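Local coordinates for protein dihydropteroate synthase (Clostridioides difficile, PDB 6PZ2) that probably catalyses the folate-pathway condensation of a pterin pyrophosphate with p-aminobenzoate to give dihydropteroate, and holds pteroic acid in its active site here, at residues Y95-A100 and R118-M123; I136-D141 and K154-V159; K147-S152 and L193-E198. One frame throughout, in Å; residues are numbered along the deposited sequence. Where two conformers were deposited one is given.

Contact 1 (Y95-A100 and R118-M123)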
loop_
_atom_site.group_PDB
_atom_site.type_symbol
_atom_site.label_atom_id
_atom_site.label_comp_id
_atom_site.label_asym_id
_atom_site.label_seq_id
_atom_site.Cartn_x
_atom_site.Cartn_y
_atom_site.Cartn_z
ATOM N N TYR A 95 -14.535 -13.136 23.001
ATOM C CA TYR A 95 -13.997 -12.767 24.287
ATOM C C TYR A 95 -14.615 -13.621 25.398
ATOM O O TYR A 95 -14.356 -13.358 26.580
ATOM C CB TYR A 95 -14.266 -11.294 24.601
ATOM C CG TYR A 95 -15.699 -10.858 24.467
ATOM C CD1 TYR A 95 -16.573 -10.885 25.541
ATOM C CD2 TYR A 95 -16.159 -10.348 23.269
ATOM C CE1 TYR A 95 -17.873 -10.420 25.428
ATOM C CE2 TYR A 95 -17.464 -9.905 23.125
ATOM C CZ TYR A 95 -18.326 -9.953 24.205
ATOM O OH TYR A 95 -19.612 -9.523 24.035
ATOM N N LYS A 96 -15.415 -14.629 25.050
ATOM C CA LYS A 96 -16.045 -15.471 26.078
ATOM C C LYS A 96 -15.290 -16.797 26.216
ATOM O O LYS A 96 -15.085 -17.531 25.256
ATOM C CB LYS A 96 -17.515 -15.694 25.738
ATOM C CG LYS A 96 -18.282 -14.402 25.488
ATOM C CD LYS A 96 -19.752 -14.617 25.289
ATOM C CE LYS A 96 -20.482 -13.374 24.825
ATOM N NZ LYS A 96 -20.139 -12.989 23.436
ATOM N N ALA A 97 -14.921 -17.099 27.456
ATOM C CA ALA A 97 -14.098 -18.252 27.792
ATOM C C ALA A 97 -14.818 -19.563 27.456
ATOM O O ALA A 97 -14.185 -20.512 26.990
ATOM C CB ALA A 97 -13.723 -18.174 29.252
ATOM N N ASP A 98 -16.131 -19.618 27.636
ATOM C CA ASP A 98 -16.891 -20.867 27.348
ATOM C C ASP A 98 -16.984 -21.125 25.841
ATOM O O ASP A 98 -16.900 -22.287 25.406
ATOM C CB ASP A 98 -18.298 -20.913 27.951
ATOM C CG ASP A 98 -19.131 -19.647 27.840
ATOM O OD1 ASP A 98 -20.287 -19.733 28.220
ATOM O OD2 ASP A 98 -18.638 -18.576 27.406
ATOM N N VAL A 99 -17.110 -20.054 25.065
ATOM C CA VAL A 99 -17.078 -20.186 23.619
ATOM C C VAL A 99 -15.696 -20.690 23.194
ATOM O O VAL A 99 -15.567 -21.637 22.398
ATOM C CB VAL A 99 -17.411 -18.849 22.943
ATOM C CG1 VAL A 99 -17.253 -18.955 21.443
ATOM C CG2 VAL A 99 -18.802 -18.353 23.313
ATOM N N ALA A 100 -14.671 -20.032 23.711
ATOM C CA ALA A 100 -13.298 -20.409 23.370
ATOM C C ALA A 100 -13.015 -21.881 23.682
ATOM O O ALA A 100 -12.351 -22.613 22.909
ATOM C CB ALA A 100 -12.334 -19.535 24.133
ATOM N N ARG A 118 -9.573 -9.488 29.330
ATOM C CA ARG A 118 -10.132 -8.720 30.463
ATOM C C ARG A 118 -11.640 -8.914 30.620
ATOM O O ARG A 118 -12.183 -8.416 31.584
ATOM C CB ARG A 118 -9.943 -7.212 30.271
ATOM C CG ARG A 118 -8.499 -6.746 30.126
ATOM C CD ARG A 118 -7.506 -7.320 31.111
ATOM N NE ARG A 118 -6.155 -6.807 30.934
ATOM C CZ ARG A 118 -5.796 -5.569 31.246
ATOM N NH1 ARG A 118 -6.623 -4.799 31.945
ATOM N NH2 ARG A 118 -4.632 -5.094 30.829
ATOM N N LYS A 119 -12.372 -9.468 29.670
ATOM C CA LYS A 119 -13.809 -9.459 29.818
ATOM C C LYS A 119 -14.250 -10.750 30.502
ATOM O O LYS A 119 -15.276 -10.751 31.104
ATOM C CB LYS A 119 -14.563 -9.312 28.491
ATOM C CG LYS A 119 -15.766 -8.377 28.547
ATOM C CD LYS A 119 -15.549 -7.206 29.495
ATOM C CE LYS A 119 -15.938 -5.836 28.977
ATOM N NZ LYS A 119 -15.218 -4.776 29.723
ATOM N N ASP A 120 -13.487 -11.818 30.406
ATOM C CA ASP A 120 -13.877 -13.039 31.024
ATOM C C ASP A 120 -12.706 -13.534 31.877
ATOM O O ASP A 120 -11.657 -13.943 31.328
ATOM C CB ASP A 120 -14.296 -14.064 29.961
ATOM C CG ASP A 120 -14.978 -15.322 30.501
ATOM O OD1 ASP A 120 -14.540 -15.824 31.558
ATOM O OD2 ASP A 120 -15.889 -15.836 29.817
ATOM N N LYS A 121 -12.919 -13.580 33.195
ATOM C CA LYS A 121 -11.846 -13.965 34.116
ATOM C C LYS A 121 -11.389 -15.400 33.820
ATOM O O LYS A 121 -10.255 -15.725 34.169
ATOM C CB LYS A 121 -12.263 -13.800 35.582
ATOM C CG LYS A 121 -12.767 -12.413 35.973
ATOM C CD LYS A 121 -12.649 -12.066 37.459
ATOM C CE LYS A 121 -13.440 -12.970 38.388
ATOM N NZ LYS A 121 -14.910 -12.799 38.264
ATOM N N ASN A 122 -12.186 -16.235 33.137
ATOM C CA ASN A 122 -11.720 -17.610 32.860
ATOM C C ASN A 122 -10.896 -17.746 31.574
ATOM O O ASN A 122 -10.368 -18.869 31.305
ATOM C CB ASN A 122 -12.877 -18.604 32.769
ATOM C CG ASN A 122 -13.658 -18.663 34.064
ATOM O OD1 ASN A 122 -13.082 -18.697 35.149
ATOM N ND2 ASN A 122 -14.969 -18.581 33.947
ATOM N N MET A 123 -10.764 -16.658 30.806
ATOM C CA MET A 123 -10.250 -16.797 29.445
ATOM C C MET A 123 -8.790 -17.242 29.497
ATOM O O MET A 123 -8.416 -18.128 28.760
ATOM C CB MET A 123 -10.349 -15.517 28.609
ATOM C CG MET A 123 -9.764 -15.709 27.208
ATOM S SD MET A 123 -10.728 -16.847 26.188
ATOM C CE MET A 123 -12.033 -15.711 25.730
HETATM O O HOH W 1 -12.059 -11.777 27.667
#
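A97 N donates to D120 OD2 at 2.8 Å with an N-H...O angle of 164°, the one direct hydrogen bond between Y95-A100 and R118-M123. The amide reaches OD2 from above the carboxylate, 63° out of its plane, while D120 OD1 accepts from N122 N at 2.9 Å. D120 thus caps its own type I turn with one oxygen and meets the start of helix 97-105 with the other. Its CG stands anti to the backbone N (chi1 -169°), which carries the carboxylate across to A97.

Apolar contacts flank this bond. A97 CB meets N122 CB at 3.6 Å, and M123, bent at chi2 and chi3, lays SD 3.7 Å from A100 CB and turns its methyl CE toward the Y95 carbonyl. Beyond it, Y95 CD1 lies 3.9 Å from K119 CB, the two side chains running side by side. A water bridges the backbones, donating to Y95 O and accepting from K119 N.

Farther out, Y95 OH bonds E57 and K96 NZ forms salt bridges with E57 and E71. The contact joins the N-terminal end of helix 97-105 to the loop leading into helix 123-129, with A100 and M123 both touching V111 of strand 110-113.

Contact 2 (I136-D141 and K154-V159). With PT1 (pteroic acid), chain K.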
loop_
_atom_site.group_PDB
_atom_site.type_symbol
_atom_site.label_atom_id
_atom_site.label_comp_id
_atom_site.label_asym_id
_atom_site.label_seq_id
_atom_site.Cartn_x
_atom_site.Cartn_y
_atom_site.Cartn_z
ATOM N N ILE A 136 -3.984 -11.108 21.949
ATOM C CA ILE A 136 -4.378 -10.176 22.980
ATOM C C ILE A 136 -4.495 -8.792 22.355
ATOM O O ILE A 136 -3.498 -8.157 22.052
ATOM C CB ILE A 136 -3.344 -10.126 24.118
ATOM C CG1 ILE A 136 -3.146 -11.497 24.760
ATOM C CG2 ILE A 136 -3.727 -9.064 25.139
ATOM C CD1 ILE A 136 -2.134 -11.494 25.894
ATOM N N MET A 137 -5.713 -8.320 22.250
ATOM C CA MET A 137 -5.966 -7.083 21.610
ATOM C C MET A 137 -6.263 -6.004 22.658
ATOM O O MET A 137 -6.971 -6.273 23.606
ATOM C CB MET A 137 -7.161 -7.202 20.664
ATOM C CG MET A 137 -7.274 -6.028 19.710
ATOM S SD MET A 137 -8.831 -5.892 18.838
ATOM C CE MET A 137 -9.801 -4.991 20.051
ATOM N N HIS A 138 -5.723 -4.811 22.448
ATOM C CA HIS A 138 -5.981 -3.661 23.298
ATOM C C HIS A 138 -7.407 -3.170 23.061
ATOM O O HIS A 138 -7.807 -2.985 21.912
ATOM C CB HIS A 138 -4.993 -2.514 23.023
ATOM C CG HIS A 138 -5.357 -1.277 23.776
ATOM N ND1 HIS A 138 -6.093 -0.245 23.221
ATOM C CD2 HIS A 138 -5.162 -0.956 25.073
ATOM C CE1 HIS A 138 -6.303 0.675 24.143
ATOM N NE2 HIS A 138 -5.742 0.261 25.290
ATOM N N ASN A 139 -8.139 -2.839 24.123
ATOM C CA ASN A 139 -9.509 -2.325 23.960
ATOM C C ASN A 139 -9.876 -1.566 25.231
ATOM O O ASN A 139 -9.335 -1.882 26.260
ATOM C CB ASN A 139 -10.500 -3.485 23.787
ATOM C CG ASN A 139 -11.877 -3.104 23.296
ATOM O OD1 ASN A 139 -12.232 -1.924 23.205
ATOM N ND2 ASN A 139 -12.641 -4.112 22.911
ATOM N N GLN A 140 -10.783 -0.606 25.155
ATOM C CA GLN A 140 -11.300 0.041 26.338
ATOM C C GLN A 140 -12.615 0.712 25.944
ATOM O O GLN A 140 -12.909 0.893 24.737
ATOM C CB GLN A 140 -10.325 1.068 26.917
ATOM C CG GLN A 140 -10.163 2.328 26.060
ATOM C CD GLN A 140 -9.347 3.438 26.682
ATOM O OE1 GLN A 140 -8.415 3.189 27.445
ATOM N NE2 GLN A 140 -9.702 4.672 26.340
ATOM N N ASP A 141 -13.394 1.108 26.938
ATOM C CA ASP A 141 -14.566 1.907 26.555
ATOM C C ASP A 141 -14.224 3.393 26.585
ATOM O O ASP A 141 -13.523 3.854 27.474
ATOM C CB ASP A 141 -15.788 1.660 27.434
ATOM C CG ASP A 141 -16.417 0.306 27.168
ATOM O OD1 ASP A 141 -16.233 -0.263 26.055
ATOM O OD2 ASP A 141 -16.994 -0.213 28.118
ATOM N N LYS A 154 0.852 -0.258 25.862
ATOM C CA LYS A 154 1.903 -1.180 26.293
ATOM C C LYS A 154 1.678 -1.640 27.740
ATOM O O LYS A 154 1.973 -2.798 28.068
ATOM C CB LYS A 154 3.280 -0.527 26.180
ATOM C CG LYS A 154 3.844 -0.464 24.767
ATOM C CD LYS A 154 5.128 0.335 24.746
ATOM C CE LYS A 154 5.942 0.177 23.483
ATOM N NZ LYS A 154 7.257 0.839 23.641
ATOM N N ASP A 155 1.206 -0.744 28.596
ATOM C CA ASP A 155 0.905 -1.086 29.995
ATOM C C ASP A 155 -0.173 -2.186 30.035
ATOM O O ASP A 155 -0.081 -3.172 30.792
ATOM C CB ASP A 155 0.386 0.139 30.769
ATOM C CG ASP A 155 1.458 1.156 31.152
ATOM O OD1 ASP A 155 2.648 0.813 31.071
ATOM O OD2 ASP A 155 1.097 2.297 31.525
ATOM N N PHE A 156 -1.203 -1.988 29.208
ATOM C CA PHE A 156 -2.311 -2.912 29.093
ATOM C C PHE A 156 -1.792 -4.279 28.645
ATOM O O PHE A 156 -2.151 -5.284 29.245
ATOM C CB PHE A 156 -3.335 -2.363 28.107
ATOM C CG PHE A 156 -4.501 -3.263 27.801
ATOM C CD1 PHE A 156 -5.754 -2.987 28.333
ATOM C CD2 PHE A 156 -4.352 -4.344 26.944
ATOM C CE1 PHE A 156 -6.825 -3.814 28.042
ATOM C CE2 PHE A 156 -5.424 -5.181 26.669
ATOM C CZ PHE A 156 -6.659 -4.912 27.213
ATOM N N PHE A 157 -0.907 -4.304 27.653
ATOM C CA PHE A 157 -0.368 -5.586 27.222
ATOM C C PHE A 157 0.404 -6.274 28.350
ATOM O O PHE A 157 0.374 -7.491 28.452
ATOM C CB PHE A 157 0.546 -5.440 26.004
ATOM C CG PHE A 157 -0.175 -5.097 24.728
ATOM C CD1 PHE A 157 0.449 -4.328 23.760
ATOM C CD2 PHE A 157 -1.445 -5.581 24.472
ATOM C CE1 PHE A 157 -0.188 -4.029 22.566
ATOM C CE2 PHE A 157 -2.076 -5.303 23.271
ATOM C CZ PHE A 157 -1.449 -4.526 22.327
ATOM N N LYS A 158 1.117 -5.501 29.158
ATOM C CA LYS A 158 1.945 -6.065 30.200
ATOM C C LYS A 158 1.066 -6.780 31.222
ATOM O O LYS A 158 1.365 -7.881 31.652
ATOM C CB LYS A 158 2.733 -4.992 30.952
ATOM C CG LYS A 158 4.240 -5.077 30.779
ATOM C CD LYS A 158 4.706 -5.059 29.330
ATOM C CE LYS A 158 6.191 -4.794 29.218
ATOM N NZ LYS A 158 6.494 -3.388 29.580
ATOM N N VAL A 159 -0.013 -6.127 31.600
ATOM C CA VAL A 159 -0.939 -6.729 32.543
ATOM C C VAL A 159 -1.585 -7.999 31.957
ATOM O O VAL A 159 -1.680 -9.011 32.645
ATOM C CB VAL A 159 -2.019 -5.706 32.933
ATOM C CG1 VAL A 159 -3.160 -6.379 33.675
ATOM C CG2 VAL A 159 -1.420 -4.553 33.733
HETATM C C2 PT1 K . -9.041 -6.319 15.088
HETATM C C3 PT1 K . -10.440 -6.699 14.987
HETATM C C5 PT1 K . -10.732 -8.050 15.470
HETATM N N6 PT1 K . -11.433 -5.925 14.476
HETATM C C7 PT1 K . -8.477 -8.367 16.056
HETATM N N9 PT1 K . -9.749 -8.785 15.990
HETATM C C10 PT1 K . -12.696 -6.381 14.449
HETATM N N11 PT1 K . -7.513 -9.159 16.559
HETATM C C12 PT1 K . -12.988 -7.656 14.948
HETATM C C21 PT1 K . -14.910 0.907 12.838
HETATM O O22 PT1 K . -14.425 1.877 13.441
HETATM O O1 PT1 K . -8.621 -5.112 14.679
HETATM N N4 PT1 K . -8.123 -7.140 15.636
HETATM N N8 PT1 K . -12.012 -8.474 15.405
HETATM C C13 PT1 K . -13.796 -5.490 13.911
HETATM N N14 PT1 K . -13.852 -4.295 14.746
HETATM C C15 PT1 K . -14.170 -3.075 14.262
HETATM C C16 PT1 K . -14.751 -2.887 13.002
HETATM C C17 PT1 K . -13.843 -1.965 15.030
HETATM C C18 PT1 K . -15.024 -1.595 12.561
HETATM C C19 PT1 K . -14.110 -0.671 14.589
HETATM C C20 PT1 K . -14.692 -0.488 13.346
HETATM O O23 PT1 K . -15.522 1.093 11.784
#
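H138 turns the edge of its imidazole into the face of F156, a T-shaped pair with ring centroids 5.0 Å apart and planes at 74°. The touching atom is H138 CD2, 3.6 Å from F156 CG and displaced toward the rim of the phenyl ring. Both side chains set CG anti to the backbone N, F156 with chi1 176°; on the helix this sends the phenyl ring out to the chain just past strand 133-137. On the other side of CG from CD2, H138 ND1 is hydrogen-bonded to K184 NZ, which probably helps fix the ring's rotation.

This pair belongs to the tightly packed part of the contact, together with F157, where I136, H138 and F157 are all buried. F157 CE2 comes within 3.4 Å of I136 O, and CE2 also approaches H138 CB at 4.0 Å. I136 CG2 adds an apolar touch on F157 CD2 at 4.2 Å, and F156 CE1 lies 3.6 Å from N139 O. No hydrogen bond joins the two segments, so shape and aromatic packing carry the contact.

The looser side is that of F156, which remains partly exposed and where R118 makes a cation-pi contact with the ring. N139 sends its amide away from the helix, where ND2 bonds V114 O.

M137 points away from the helix, and its SD lies 3.5 Å from N4 of pteroic acid. The strand end therefore has helix packing on one side and pterin on the other. This is the layout of a beta-alpha-beta unit, strand 133-137, helix 149-166 and strand 174-177, in a TIM barrel whose ligand pocket opens at the C-terminal strand ends.

Contact 3 (K147-S152 and L193-E198). With SO4 (sulfate ion), chain E.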
loop_
_atom_site.group_PDB
_atom_site.type_symbol
_atom_site.label_atom_id
_atom_site.label_comp_id
_atom_site.label_asym_id
_atom_site.label_seq_id
_atom_site.Cartn_x
_atom_site.Cartn_y
_atom_site.Cartn_z
ATOM N N LYS A 147 -2.323 8.909 30.122
ATOM C CA LYS A 147 -0.959 8.818 29.632
ATOM C C LYS A 147 -0.938 8.858 28.101
ATOM O O LYS A 147 -1.947 8.691 27.437
ATOM C CB LYS A 147 -0.315 7.467 29.943
ATOM C CG LYS A 147 -0.239 7.062 31.401
ATOM C CD LYS A 147 0.391 5.685 31.541
ATOM C CE LYS A 147 0.524 5.215 32.973
ATOM N NZ LYS A 147 1.834 4.559 33.198
ATOM N N ASP A 148 0.269 9.005 27.579
ATOM C CA ASP A 148 0.587 8.745 26.189
ATOM C C ASP A 148 -0.153 7.468 25.749
ATOM O O ASP A 148 -0.039 6.419 26.402
ATOM C CB ASP A 148 2.105 8.620 26.011
ATOM C CG ASP A 148 2.497 8.215 24.599
ATOM O OD1 ASP A 148 2.434 9.075 23.709
ATOM O OD2 ASP A 148 2.805 7.028 24.390
ATOM N N ILE A 149 -0.900 7.559 24.652
ATOM C CA ILE A 149 -1.681 6.435 24.158
ATOM C C ILE A 149 -0.796 5.202 23.933
ATOM O O ILE A 149 -1.208 4.110 24.300
ATOM C CB ILE A 149 -2.498 6.791 22.903
ATOM C CG1 ILE A 149 -3.410 5.629 22.505
ATOM C CG2 ILE A 149 -1.615 7.226 21.747
ATOM C CD1 ILE A 149 -4.574 6.071 21.676
ATOM N N MET A 150 0.422 5.329 23.434
ATOM C CA MET A 150 1.200 4.105 23.199
ATOM C C MET A 150 1.719 3.529 24.521
ATOM O O MET A 150 1.911 2.300 24.643
ATOM C CB MET A 150 2.384 4.375 22.267
ATOM C CG MET A 150 1.969 4.834 20.896
ATOM S SD MET A 150 0.836 3.693 20.060
ATOM C CE MET A 150 1.927 2.293 19.806
ATOM N N GLU A 151 1.974 4.395 25.507
ATOM C CA GLU A 151 2.365 3.918 26.839
ATOM C C GLU A 151 1.172 3.160 27.447
ATOM O O GLU A 151 1.422 2.112 28.029
ATOM C CB GLU A 151 2.814 5.043 27.786
ATOM C CG GLU A 151 4.308 5.370 27.818
ATOM C CD GLU A 151 5.269 4.593 26.922
ATOM O OE1 GLU A 151 5.746 3.517 27.353
ATOM O OE2 GLU A 151 5.569 5.073 25.798
ATOM N N SER A 152 -0.072 3.661 27.334
ATOM C CA SER A 152 -1.235 2.959 27.896
ATOM C C SER A 152 -1.368 1.575 27.259
ATOM O O SER A 152 -1.615 0.612 27.970
ATOM C CB SER A 152 -2.531 3.685 27.723
ATOM O OG SER A 152 -2.287 5.060 27.894
ATOM N N LEU A 193 -1.296 4.005 14.352
ATOM C CA LEU A 193 -0.769 3.511 13.080
ATOM C C LEU A 193 0.605 4.128 12.806
ATOM O O LEU A 193 1.552 3.400 12.462
ATOM C CB LEU A 193 -1.770 3.843 11.973
ATOM C CG LEU A 193 -3.043 3.005 11.948
ATOM C CD1 LEU A 193 -4.017 3.525 10.907
ATOM C CD2 LEU A 193 -2.730 1.538 11.676
ATOM N N ARG A 194 0.722 5.438 13.035
ATOM C CA ARG A 194 1.981 6.169 12.824
ATOM C C ARG A 194 3.070 5.598 13.745
ATOM O O ARG A 194 4.211 5.461 13.337
ATOM C CB ARG A 194 1.737 7.670 13.052
ATOM C CG ARG A 194 2.781 8.626 12.486
ATOM C CD ARG A 194 2.649 10.031 13.064
ATOM N NE ARG A 194 1.303 10.594 13.008
ATOM C CZ ARG A 194 0.621 11.056 14.052
ATOM N NH1 ARG A 194 -0.601 11.540 13.876
ATOM N NH2 ARG A 194 1.170 11.054 15.255
ATOM N N ARG A 195 2.723 5.254 14.991
ATOM C CA ARG A 195 3.743 4.889 15.999
ATOM C C ARG A 195 3.828 3.368 16.209
ATOM O O ARG A 195 4.517 2.900 17.101
ATOM C CB ARG A 195 3.439 5.636 17.301
ATOM C CG ARG A 195 3.474 7.155 17.144
ATOM C CD ARG A 195 3.041 7.892 18.411
ATOM N NE ARG A 195 3.937 7.563 19.507
ATOM C CZ ARG A 195 3.683 7.848 20.768
ATOM N NH1 ARG A 195 2.607 8.565 21.041
ATOM N NH2 ARG A 195 4.449 7.344 21.721
ATOM N N LEU A 196 3.188 2.600 15.346
ATOM C CA LEU A 196 2.961 1.186 15.561
ATOM C C LEU A 196 4.287 0.486 15.827
ATOM O O LEU A 196 4.293 -0.468 16.600
ATOM C CB LEU A 196 2.232 0.585 14.353
ATOM C CG LEU A 196 1.707 -0.838 14.512
ATOM C CD1 LEU A 196 0.697 -0.913 15.651
ATOM C CD2 LEU A 196 1.062 -1.325 13.220
ATOM N N ASN A 197 5.387 0.959 15.256
ATOM C CA ASN A 197 6.674 0.252 15.408
ATOM C C ASN A 197 7.133 0.269 16.872
ATOM O O ASN A 197 7.969 -0.565 17.253
ATOM C CB ASN A 197 7.809 0.837 14.552
ATOM C CG ASN A 197 8.276 2.190 15.057
ATOM O OD1 ASN A 197 7.534 3.187 15.048
ATOM N ND2 ASN A 197 9.484 2.209 15.603
ATOM N N GLU A 198 6.645 1.194 17.703
ATOM C CA GLU A 198 7.042 1.227 19.141
ATOM C C GLU A 198 6.616 -0.085 19.828
ATOM O O GLU A 198 7.209 -0.478 20.830
ATOM C CB GLU A 198 6.420 2.443 19.853
ATOM C CG GLU A 198 6.939 3.811 19.398
ATOM C CD GLU A 198 6.245 5.053 19.959
ATOM O OE1 GLU A 198 5.772 5.026 21.117
ATOM O OE2 GLU A 198 6.128 6.059 19.218
HETATM S S SO4 E . -4.238 5.599 31.109
HETATM O O1 SO4 E . -4.272 6.567 32.231
HETATM O O2 SO4 E . -5.450 4.754 31.194
HETATM O O3 SO4 E . -4.308 6.295 29.796
HETATM O O4 SO4 E . -2.991 4.795 31.250
HETATM O O HOH W 2 6.245 3.567 23.313
#
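The backbones of K147-S152 and L193-E198 stay well apart, M150 and E198 being the nearest pair at 7.7 Å between CA atoms, so side chains carry nearly all of the contact. R195 and D148 approach from opposite directions. The guanidinium grips the carboxylate end-on: R195 NH1 donates to D148 OD1 at 2.7 Å, in the guanidinium plane and on the syn lone pair, with an angle of 165°. R195 NH2 reaches D148 OD2 less squarely, at 3.2 Å, and the two planes stand 44° apart.

The same guanidinium holds E198 side-on, NE to OE2 at 2.7 Å and NH2 to OE1 at 2.7 Å. NH1 also pairs with E191, so three carboxylates surround one positive group and would be expected to stabilise its charge. M150 CG lies over the centre of the guanidinium, 3.5 Å from R195 CZ, as the two side chains slide past each other. This adds an apolar cover to one face while the edges are occupied by acids.

D148 OD2 also accepts from E151 N at 3.0 Å, on the opposite face of the carboxylate plane from R195 NH2. A water donates to both E151 OE2 and E198 OE1. The result is an N-cap aspartate tied into a salt-bridge network, joining the start of helix 149-166 to the last part of helix 186-195 and the 3-10 segment 196-198 that follows, on the barrel's outer helical layer.

How the contacts relate
Contact 1 closes along the chain before either of the others opens, whereas contacts 2 and 3 alternate their segments. Contacts 2 and 3 share helix 149-166, their centres about 12 Å apart, and a salt bridge from D155 OD2 to K147 NZ at 2.9 Å joins them directly. The centres of contacts 1 and 2 are about 15 Å apart; R118 NH2 probably hydrogen-bonds F156 O at 2.9 Å. Contacts 1 and 3 do not touch, with centres about 26 Å apart. All three lie within one pterin-binding barrel domain: R118 ties the loop before helix 123-129 to helix 149-166, contact 3 carries on to helix 186-195, and contact 2 supplies the pocket residue M137.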